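Local coordinates for protein hypoxanthine phosphoribosyltransferase (Bacillus anthracis, PDB 4QYI) that probably catalyses, as a hypoxanthine(-guanine) phosphoribosyltransferase of purine salvage, transfer of a phosphoribosyl group from PRPP to a purine base to give the nucleotide, at residues E101-S106 / L131-R136; I13-L18 / N168-A173; V97-D102 / L125-L130. All blocks are in the same frame, centred on the assembly; numbering follows the deposited sequence.

Contact 1 (E101-S106 / L131-R136); sequences EDIIDS and LDKPER. With MG (magnesium ion), chain F; PO4 (phosphate ion), chain H.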
loop_
_atom_site.group_PDB
_atom_site.type_symbol
_atom_site.label_atom_id
_atom_site.label_comp_id
_atom_site.label_asym_id
_atom_site.label_seq_id
_atom_site.Cartn_x
_atom_site.Cartn_y
_atom_site.Cartn_z
ATOM N N GLU A 101 1.797 -8.565 7.789
ATOM C CA GLU A 101 0.617 -9.216 7.264
ATOM C C GLU A 101 -0.642 -8.674 7.869
ATOM O O GLU A 101 -0.630 -8.042 8.932
ATOM C CB GLU A 101 0.616 -10.720 7.575
ATOM C CG GLU A 101 1.252 -11.588 6.525
ATOM C CD GLU A 101 0.375 -11.765 5.278
ATOM O OE1 GLU A 101 0.719 -12.659 4.488
ATOM O OE2 GLU A 101 -0.666 -11.073 5.084
ATOM N N ASP A 102 -1.738 -8.911 7.162
ATOM C CA ASP A 102 -3.051 -8.538 7.648
ATOM C C ASP A 102 -3.553 -9.675 8.527
ATOM O O ASP A 102 -4.133 -9.446 9.574
ATOM C CB ASP A 102 -4.029 -8.288 6.486
ATOM C CG ASP A 102 -4.053 -9.423 5.467
ATOM O OD1 ASP A 102 -3.046 -10.129 5.267
ATOM O OD2 ASP A 102 -5.095 -9.587 4.820
ATOM N N ILE A 103 -3.309 -10.910 8.096
ATOM C CA ILE A 103 -3.794 -12.076 8.829
ATOM C C ILE A 103 -2.859 -13.253 8.794
ATOM O O ILE A 103 -2.200 -13.496 7.786
ATOM C CB ILE A 103 -5.094 -12.615 8.190
ATOM C CG1 ILE A 103 -6.178 -11.548 8.213
ATOM C CG2 ILE A 103 -5.598 -13.870 8.923
ATOM C CD1 ILE A 103 -7.370 -11.868 7.336
ATOM N N ILE A 104 -2.797 -13.984 9.898
ATOM C CA ILE A 104 -2.026 -15.199 9.946
ATOM C C ILE A 104 -2.986 -16.211 10.524
ATOM O O ILE A 104 -3.521 -15.992 11.599
ATOM C CB ILE A 104 -0.807 -15.130 10.866
ATOM C CG1 ILE A 104 0.174 -14.069 10.388
ATOM C CG2 ILE A 104 -0.119 -16.485 10.904
ATOM C CD1 ILE A 104 1.410 -14.017 11.256
ATOM N N ASP A 105 -3.246 -17.285 9.798
ATOM C CA ASP A 105 -4.141 -18.331 10.291
ATOM C C ASP A 105 -3.436 -19.687 10.369
ATOM O O ASP A 105 -3.004 -20.107 11.448
ATOM C CB ASP A 105 -5.502 -18.342 9.551
ATOM C CG ASP A 105 -5.387 -18.308 8.030
ATOM O OD1 ASP A 105 -4.431 -18.855 7.445
ATOM O OD2 ASP A 105 -6.322 -17.759 7.415
ATOM N N SER A 106 -3.268 -20.358 9.246
ATOM C CA SER A 106 -2.592 -21.637 9.279
ATOM C C SER A 106 -1.090 -21.420 9.464
ATOM O O SER A 106 -0.392 -22.291 10.010
ATOM C CB SER A 106 -2.828 -22.378 7.976
ATOM O OG SER A 106 -2.095 -21.761 6.942
ATOM N N LEU A 131 -4.063 -9.257 12.491
ATOM C CA LEU A 131 -4.968 -10.254 13.050
ATOM C C LEU A 131 -4.319 -11.625 13.095
ATOM O O LEU A 131 -3.571 -11.985 12.186
ATOM C CB LEU A 131 -6.218 -10.328 12.194
ATOM C CG LEU A 131 -6.902 -8.989 11.878
ATOM C CD1 LEU A 131 -8.016 -9.214 10.861
ATOM C CD2 LEU A 131 -7.428 -8.291 13.117
ATOM N N ASP A 132 -4.599 -12.379 14.160
ATOM C CA ASP A 132 -4.035 -13.706 14.350
ATOM C C ASP A 132 -5.156 -14.681 14.731
ATOM O O ASP A 132 -6.077 -14.335 15.493
ATOM C CB ASP A 132 -2.945 -13.676 15.446
ATOM C CG ASP A 132 -2.042 -14.919 15.437
ATOM O OD1 ASP A 132 -1.987 -15.604 14.399
ATOM O OD2 ASP A 132 -1.319 -15.166 16.439
ATOM N N LYS A 133 -5.068 -15.891 14.189
ATOM C CA LYS A 133 -6.027 -16.962 14.457
ATOM C C LYS A 133 -5.173 -18.174 14.771
ATOM O O LYS A 133 -5.026 -19.049 13.927
ATOM C CB LYS A 133 -6.922 -17.230 13.224
ATOM C CG LYS A 133 -7.781 -16.012 12.817
ATOM C CD LYS A 133 -8.478 -15.809 11.444
ATOM C CE LYS A 133 -9.758 -16.544 11.050
ATOM N NZ LYS A 133 -10.237 -16.052 9.710
ATOM N N PRO A 134 -4.575 -18.213 15.977
ATOM C CA PRO A 134 -3.676 -19.306 16.354
ATOM C C PRO A 134 -4.344 -20.666 16.423
ATOM O O PRO A 134 -3.635 -21.662 16.399
ATOM C CB PRO A 134 -3.150 -18.897 17.742
ATOM C CG PRO A 134 -3.558 -17.487 17.941
ATOM C CD PRO A 134 -4.747 -17.244 17.066
ATOM N N GLU A 135 -5.677 -20.703 16.503
ATOM C CA GLU A 135 -6.415 -21.966 16.557
ATOM C C GLU A 135 -6.424 -22.617 15.186
ATOM O O GLU A 135 -6.762 -23.786 15.042
ATOM C CB GLU A 135 -7.868 -21.751 16.989
ATOM C CG GLU A 135 -8.035 -20.981 18.287
ATOM C CD GLU A 135 -7.666 -19.504 18.171
ATOM O OE1 GLU A 135 -7.341 -19.018 17.066
ATOM O OE2 GLU A 135 -7.704 -18.799 19.195
ATOM N N ARG A 136 -6.056 -21.851 14.168
ATOM C CA ARG A 136 -6.031 -22.369 12.811
ATOM C C ARG A 136 -4.639 -22.809 12.360
ATOM O O ARG A 136 -4.473 -23.243 11.218
ATOM C CB ARG A 136 -6.585 -21.309 11.851
ATOM C CG ARG A 136 -8.086 -21.050 11.945
ATOM C CD ARG A 136 -8.879 -22.029 11.091
ATOM N NE ARG A 136 -8.439 -21.985 9.693
ATOM C CZ ARG A 136 -8.769 -21.044 8.808
ATOM N NH1 ARG A 136 -9.540 -20.028 9.157
ATOM N NH2 ARG A 136 -8.303 -21.102 7.565
HETATM MG MG MG F . -2.255 -11.074 3.711
HETATM P P PO4 H . -0.823 -17.634 6.384
HETATM O O1 PO4 H . -1.376 -16.619 5.430
HETATM O O2 PO4 H . -1.705 -17.687 7.603
HETATM O O3 PO4 H . -0.803 -19.041 5.830
HETATM O O4 PO4 H . 0.584 -17.260 6.714
HETATM O O HOH W 1 -4.064 -11.194 2.699
HETATM O O HOH W 2 -2.726 -12.846 5.108
HETATM O O HOH W 3 -0.982 -12.619 2.789
HETATM O O HOH W 4 -1.526 -9.791 2.635
#
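D105 covers one face of the R136 guanidinium, with its CB 4.3 Å above the guanidinium plane and over the centre of the group. The two side chains run side by side in the same direction, and carboxylate and guanidinium are stacked with their planes 29° apart. D105 OD2 therefore stands well out of the guanidinium plane, 3.9 Å from R136 NH2, and this long salt bridge is carried by charge alone; R136 has a second acidic partner, D152, at NH1. At the carboxylate itself, OD1 is met on its anti side by S106 N at 2.6 Å. Chi1 of D105 (49°) tucks CG between the backbone N and the carbonyl carbon and brings the carboxylate back over its own turn.

Next to this stack, I103-I104 and L131-D132 pair as short parallel strands. I104 N donates to L131 O and K133 N to I104 O, the latter over 3.0 Å. D132 OD1 also approaches I104 O, but both are acceptors, and a salt bridge to R137 occupies the carboxylate. Segment 101-106 lies within the PRPP motif of type I phosphoribosyltransferases: a hydrophobic strand, the acidic pair, then the phosphate-binding loop. D105 N gives a hydrogen bond of 2.7 Å to phosphate O2, and G107 N and T109 N join in; the ion, probably from the crystallisation liquor, is consistent with the site of a nucleotide 5'-phosphate.

Four waters and the acidic pair surround the magnesium ion, bound by E101 OE2 at 2.1 Å and D102 OD1 at 2.0 Å. Water 2 also donates to I103 O, tying the metal shell to the strand.

Contact 2 (I13-L18 / N168-A173); sequences ISEEQL and NLPFIA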
loop_
_atom_site.group_PDB
_atom_site.type_symbol
_atom_site.label_atom_id
_atom_site.label_comp_id
_atom_site.label_asym_id
_atom_site.label_seq_id
_atom_site.Cartn_x
_atom_site.Cartn_y
_atom_site.Cartn_z
ATOM N N ILE A 13 -13.940 -4.598 14.903
ATOM C CA ILE A 13 -12.887 -3.791 15.494
ATOM C C ILE A 13 -13.064 -2.414 14.901
ATOM O O ILE A 13 -13.014 -2.246 13.693
ATOM C CB ILE A 13 -11.484 -4.317 15.146
ATOM C CG1 ILE A 13 -11.396 -5.819 15.428
ATOM C CG2 ILE A 13 -10.435 -3.563 15.946
ATOM C CD1 ILE A 13 -10.065 -6.430 15.053
ATOM N N SER A 14 -13.273 -1.417 15.750
ATOM C CA SER A 14 -13.536 -0.080 15.264
ATOM C C SER A 14 -12.305 0.620 14.737
ATOM O O SER A 14 -11.179 0.227 14.991
ATOM C CB SER A 14 -14.120 0.777 16.391
ATOM O OG SER A 14 -13.132 1.065 17.364
ATOM N N GLU A 15 -12.558 1.692 14.007
ATOM C CA GLU A 15 -11.520 2.536 13.472
ATOM C C GLU A 15 -10.593 3.007 14.603
ATOM O O GLU A 15 -9.371 2.931 14.495
ATOM C CB GLU A 15 -12.186 3.727 12.784
ATOM C CG GLU A 15 -11.238 4.757 12.209
ATOM C CD GLU A 15 -11.974 5.857 11.458
ATOM O OE1 GLU A 15 -13.215 5.780 11.293
ATOM O OE2 GLU A 15 -11.301 6.795 10.999
ATOM N N GLU A 16 -11.181 3.475 15.699
ATOM C CA GLU A 16 -10.396 3.977 16.824
ATOM C C GLU A 16 -9.582 2.858 17.513
ATOM O O GLU A 16 -8.452 3.075 17.940
ATOM C CB GLU A 16 -11.327 4.739 17.786
ATOM C CG GLU A 16 -10.669 5.511 18.901
ATOM C CD GLU A 16 -10.257 4.696 20.117
ATOM O OE1 GLU A 16 -10.365 3.451 20.109
ATOM O OE2 GLU A 16 -9.843 5.320 21.118
ATOM N N GLN A 17 -10.163 1.675 17.650
ATOM C CA GLN A 17 -9.422 0.556 18.230
ATOM C C GLN A 17 -8.220 0.206 17.351
ATOM O O GLN A 17 -7.145 -0.109 17.850
ATOM C CB GLN A 17 -10.298 -0.673 18.339
ATOM C CG GLN A 17 -11.294 -0.637 19.464
ATOM C CD GLN A 17 -12.149 -1.880 19.374
ATOM O OE1 GLN A 17 -12.989 -2.001 18.492
ATOM N NE2 GLN A 17 -11.888 -2.844 20.242
ATOM N N LEU A 18 -8.419 0.246 16.040
ATOM C CA LEU A 18 -7.337 -0.059 15.118
ATOM C C LEU A 18 -6.224 0.953 15.268
ATOM O O LEU A 18 -5.070 0.569 15.381
ATOM C CB LEU A 18 -7.829 -0.074 13.681
ATOM C CG LEU A 18 -8.715 -1.259 13.349
ATOM C CD1 LEU A 18 -9.487 -1.066 12.053
ATOM C CD2 LEU A 18 -7.837 -2.490 13.282
ATOM N N ASN A 168 -11.770 -0.780 1.534
ATOM C CA ASN A 168 -11.767 0.611 1.925
ATOM C C ASN A 168 -12.507 0.966 3.209
ATOM O O ASN A 168 -12.553 2.135 3.564
ATOM C CB ASN A 168 -12.311 1.469 0.798
ATOM C CG ASN A 168 -13.749 1.165 0.489
ATOM O OD1 ASN A 168 -14.182 0.016 0.539
ATOM N ND2 ASN A 168 -14.505 2.198 0.178
ATOM N N LEU A 169 -13.065 -0.014 3.912
ATOM C CA LEU A 169 -13.703 0.304 5.180
ATOM C C LEU A 169 -12.630 0.726 6.186
ATOM O O LEU A 169 -11.568 0.125 6.238
ATOM C CB LEU A 169 -14.453 -0.897 5.746
ATOM C CG LEU A 169 -15.504 -1.520 4.834
ATOM C CD1 LEU A 169 -16.177 -2.687 5.538
ATOM C CD2 LEU A 169 -16.547 -0.499 4.405
ATOM N N PRO A 170 -12.899 1.765 6.996
ATOM C CA PRO A 170 -11.905 2.186 7.983
ATOM C C PRO A 170 -11.902 1.350 9.264
ATOM O O PRO A 170 -11.102 1.601 10.176
ATOM C CB PRO A 170 -12.309 3.622 8.280
ATOM C CG PRO A 170 -13.786 3.650 8.051
ATOM C CD PRO A 170 -14.017 2.723 6.889
ATOM N N PHE A 171 -12.781 0.354 9.313
ATOM C CA PHE A 171 -12.922 -0.553 10.448
ATOM C C PHE A 171 -12.950 -1.978 9.899
ATOM O O PHE A 171 -13.000 -2.174 8.682
ATOM C CB PHE A 171 -14.247 -0.253 11.193
ATOM C CG PHE A 171 -15.445 -0.265 10.289
ATOM C CD1 PHE A 171 -16.094 -1.456 9.976
ATOM C CD2 PHE A 171 -15.913 0.916 9.731
ATOM C CE1 PHE A 171 -17.188 -1.469 9.118
ATOM C CE2 PHE A 171 -17.013 0.920 8.895
ATOM C CZ PHE A 171 -17.647 -0.272 8.579
ATOM N N ILE A 172 -12.910 -2.959 10.798
ATOM C CA ILE A 172 -12.987 -4.367 10.437
ATOM C C ILE A 172 -14.373 -4.886 10.824
ATOM O O ILE A 172 -14.852 -4.652 11.935
ATOM C CB ILE A 172 -11.857 -5.183 11.078
ATOM C CG1 ILE A 172 -10.524 -4.731 10.423
ATOM C CG2 ILE A 172 -12.080 -6.676 10.890
ATOM C CD1 ILE A 172 -9.290 -5.547 10.682
ATOM N N ALA A 173 -15.015 -5.588 9.891
ATOM C CA ALA A 173 -16.355 -6.110 10.108
ATOM C C ALA A 173 -16.536 -7.553 9.705
ATOM O O ALA A 173 -15.787 -8.078 8.891
ATOM C CB ALA A 173 -17.345 -5.277 9.316
#
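I13 and I172 form a hydrogen-bonded antiparallel pair in which each residue both gives and receives. I172 N reaches I13 O at 3.0 Å, lying in the carbonyl plane, while I13 N meets I172 O at 3.1 Å from a position tilted out of that plane. The two side chains rise on the same face of the sheet, CB to CB 4.2 Å apart.

Beside this pair the first turn of helix 15-32 leans on the loop leading into the strand. L18 sends CD1 into the bend of the chain, where it touches P170 O and F171 CA. The same L18 CD1 lies 4.1 Å from I172 CG1. E15 lies across P170: with CG anti to the backbone N (chi1 178°) and the rest of the chain extended, its CB and CG pass the P170 carbonyl oxygen and OE1 ends 3.8 Å from P170 CB. F171 joins in through its CB, which sits 3.4 Å from I13 O; its ring leads off from the helix, with L169 CB over one face and A173 CB at the edge.

Strand 172-175 is the middle one of three antiparallel strands, between 8-13 and 155-156. This small sheet, with two of its strands from the ends of the chain, probably corresponds to the hood that type I phosphoribosyltransferases carry beside their core domain.

What fixes the strand-to-helix corner is a capping box. Q17 N donates to S14 OG over 3.0 Å, and in return S14 N gives a nearly straight bond of 2.8 Å to Q17 OE1. Farther out, I13 and L18 both rest on F148 of strand 145-149, while Y158 packs against L18 and I172.

Contact 3 (V97-D102 / L125-L130); sequences VIVVED and LKFCTL. With MG (magnesium ion), chain F.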
loop_
_atom_site.group_PDB
_atom_site.type_symbol
_atom_site.label_atom_id
_atom_site.label_comp_id
_atom_site.label_asym_id
_atom_site.label_seq_id
_atom_site.Cartn_x
_atom_site.Cartn_y
_atom_site.Cartn_z
ATOM N N VAL A 97 14.582 -7.055 9.511
ATOM C CA VAL A 97 13.397 -7.131 8.678
ATOM C C VAL A 97 12.130 -7.477 9.447
ATOM O O VAL A 97 12.099 -8.414 10.260
ATOM C CB VAL A 97 13.573 -8.228 7.610
ATOM C CG1 VAL A 97 12.360 -8.295 6.699
ATOM C CG2 VAL A 97 14.834 -7.998 6.795
ATOM N N ILE A 98 11.083 -6.707 9.193
ATOM C CA ILE A 98 9.780 -7.014 9.763
ATOM C C ILE A 98 8.825 -7.264 8.606
ATOM O O ILE A 98 8.608 -6.385 7.769
ATOM C CB ILE A 98 9.244 -5.911 10.657
ATOM C CG1 ILE A 98 10.221 -5.719 11.813
ATOM C CG2 ILE A 98 7.862 -6.309 11.177
ATOM C CD1 ILE A 98 9.891 -4.569 12.681
ATOM N N VAL A 99 8.236 -8.447 8.587
ATOM C CA VAL A 99 7.290 -8.812 7.531
ATOM C C VAL A 99 5.914 -8.532 8.093
ATOM O O VAL A 99 5.541 -9.045 9.160
ATOM C CB VAL A 99 7.430 -10.278 7.128
ATOM C CG1 VAL A 99 6.437 -10.652 6.029
ATOM C CG2 VAL A 99 8.847 -10.534 6.664
ATOM N N VAL A 100 5.165 -7.733 7.349
ATOM C CA VAL A 100 3.844 -7.280 7.774
ATOM C C VAL A 100 2.697 -7.951 7.028
ATOM O O VAL A 100 2.665 -7.943 5.810
ATOM C CB VAL A 100 3.777 -5.744 7.632
ATOM C CG1 VAL A 100 2.388 -5.210 7.915
ATOM C CG2 VAL A 100 4.776 -5.093 8.568
ATOM N N GLU A 101 1.797 -8.565 7.789
ATOM C CA GLU A 101 0.617 -9.216 7.264
ATOM C C GLU A 101 -0.642 -8.674 7.869
ATOM O O GLU A 101 -0.630 -8.042 8.932
ATOM C CB GLU A 101 0.616 -10.720 7.575
ATOM C CG GLU A 101 1.252 -11.588 6.525
ATOM C CD GLU A 101 0.375 -11.765 5.278
ATOM O OE1 GLU A 101 0.719 -12.659 4.488
ATOM O OE2 GLU A 101 -0.666 -11.073 5.084
ATOM N N ASP A 102 -1.738 -8.911 7.162
ATOM C CA ASP A 102 -3.051 -8.538 7.648
ATOM C C ASP A 102 -3.553 -9.675 8.527
ATOM O O ASP A 102 -4.133 -9.446 9.574
ATOM C CB ASP A 102 -4.029 -8.288 6.486
ATOM C CG ASP A 102 -4.053 -9.423 5.467
ATOM O OD1 ASP A 102 -3.046 -10.129 5.267
ATOM O OD2 ASP A 102 -5.095 -9.587 4.820
ATOM N N LEU A 125 14.704 -11.273 11.425
ATOM C CA LEU A 125 13.481 -11.406 10.653
ATOM C C LEU A 125 12.339 -11.709 11.583
ATOM O O LEU A 125 12.295 -12.761 12.206
ATOM C CB LEU A 125 13.626 -12.554 9.665
ATOM C CG LEU A 125 12.426 -12.841 8.743
ATOM C CD1 LEU A 125 12.233 -11.738 7.732
ATOM C CD2 LEU A 125 12.663 -14.160 8.033
ATOM N N LYS A 126 11.413 -10.771 11.694
ATOM C CA LYS A 126 10.275 -10.948 12.585
ATOM C C LYS A 126 8.995 -10.755 11.812
ATOM O O LYS A 126 9.008 -10.158 10.740
ATOM C CB LYS A 126 10.343 -9.927 13.712
ATOM C CG LYS A 126 11.621 -9.995 14.537
ATOM C CD LYS A 126 11.804 -11.326 15.248
ATOM C CE LYS A 126 13.085 -11.359 16.066
ATOM N NZ LYS A 126 13.190 -12.646 16.804
ATOM N N PHE A 127 7.897 -11.251 12.376
ATOM C CA PHE A 127 6.580 -11.129 11.765
ATOM C C PHE A 127 5.631 -10.277 12.595
ATOM O O PHE A 127 5.587 -10.401 13.820
ATOM C CB PHE A 127 6.001 -12.520 11.519
ATOM C CG PHE A 127 6.839 -13.297 10.576
ATOM C CD1 PHE A 127 6.667 -13.143 9.223
ATOM C CD2 PHE A 127 7.879 -14.074 11.044
ATOM C CE1 PHE A 127 7.479 -13.803 8.342
ATOM C CE2 PHE A 127 8.693 -14.747 10.171
ATOM C CZ PHE A 127 8.492 -14.612 8.812
ATOM N N CYS A 128 4.887 -9.433 11.887
ATOM C CA CYS A 128 3.917 -8.535 12.471
ATOM C C CYS A 128 2.590 -8.685 11.750
ATOM O O CYS A 128 2.507 -8.405 10.559
ATOM C CB CYS A 128 4.411 -7.093 12.327
ATOM S SG CYS A 128 3.236 -5.852 12.931
ATOM N N THR A 129 1.551 -9.112 12.462
ATOM C CA THR A 129 0.251 -9.267 11.836
ATOM C C THR A 129 -0.796 -8.480 12.589
ATOM O O THR A 129 -0.745 -8.353 13.807
ATOM C CB THR A 129 -0.183 -10.754 11.750
ATOM O OG1 THR A 129 -1.407 -10.880 11.006
ATOM C CG2 THR A 129 -0.374 -11.343 13.129
ATOM N N LEU A 130 -1.747 -7.943 11.842
ATOM C CA LEU A 130 -2.821 -7.189 12.434
ATOM C C LEU A 130 -3.726 -8.152 13.166
ATOM O O LEU A 130 -4.105 -7.902 14.312
ATOM C CB LEU A 130 -3.646 -6.476 11.362
ATOM C CG LEU A 130 -4.830 -5.660 11.902
ATOM C CD1 LEU A 130 -4.362 -4.554 12.827
ATOM C CD2 LEU A 130 -5.620 -5.059 10.756
HETATM MG MG MG F . -2.255 -11.074 3.711
HETATM O O HOH W 1 -4.064 -11.194 2.699
HETATM O O HOH W 2 -2.726 -12.846 5.108
HETATM O O HOH W 3 -0.982 -12.619 2.789
HETATM O O HOH W 4 -1.526 -9.791 2.635
#
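V99 packs beside F127 and L125 of the neighbouring strand. Its CB comes 3.6 Å from F127 CD1, the two side chains lying side by side and pointing the same way, with the valine set obliquely to the ring. CG1, anti to the backbone N (chi1 180°), comes 4.0 Å from F127 CE1. CG2 touches F127 CE1 as well, and turns toward the preceding residues to reach L125 CD1 at 3.7 Å. L125 CD1 also touches V97 CG1 at 3.6 Å, so L125 spans two valines of the strand beside it.

The opposite face carries I98, V100 and C128, where I98 CG2 rests on C128 CB. Between the faces, the backbones of the two strands exchange bonds in regular parallel fashion, among them V99 N to K126 O and C128 N to V99 O; the short strand axes are 25° apart. Strands 96-101 and 124-129 belong to the parallel part of the core sheet of the phosphoribosyltransferase and are joined by a beta-alpha-beta crossover through helix 108-118. That helix covers the V99, L125 and F127 face, while F50 of helix 48-55 packs on V100 and C128 from the other.

The regular pairing gives way at its carboxyl end. L130 N to E101 O is longer, 3.1 Å, and more bent (151°), and T129 OG1 donates to L131 O as both chains turn a corner. Backbone bonds and apolar side chains join the strands along their length, and the acidic pair comes at their carboxyl end, which places the carboxylates of E101 and D102 at the magnesium from the end of an interior strand pair.

Contacts 3 and 1 are successive parallel pairings in one mixed sheet, of 96-101 with 124-129 and of 103-104 with 131-132, on either side of corners at D102 and L130. Their centres are about 12 Å apart, and they share the magnesium ligands E101 and D102. Contact 2 joins residues near the two chain ends, so the loop it closes encloses both others; its centre is about 17 Å from that of contact 1 and 19 Å from that of contact 3. It touches them through L131 CD2 on I13 CD1 (3.8 Å) and I172 CD1 on L130 CD2 (3.7 Å). Hood and metal-bearing core meet in part through L130, at the corner, and L131 after it.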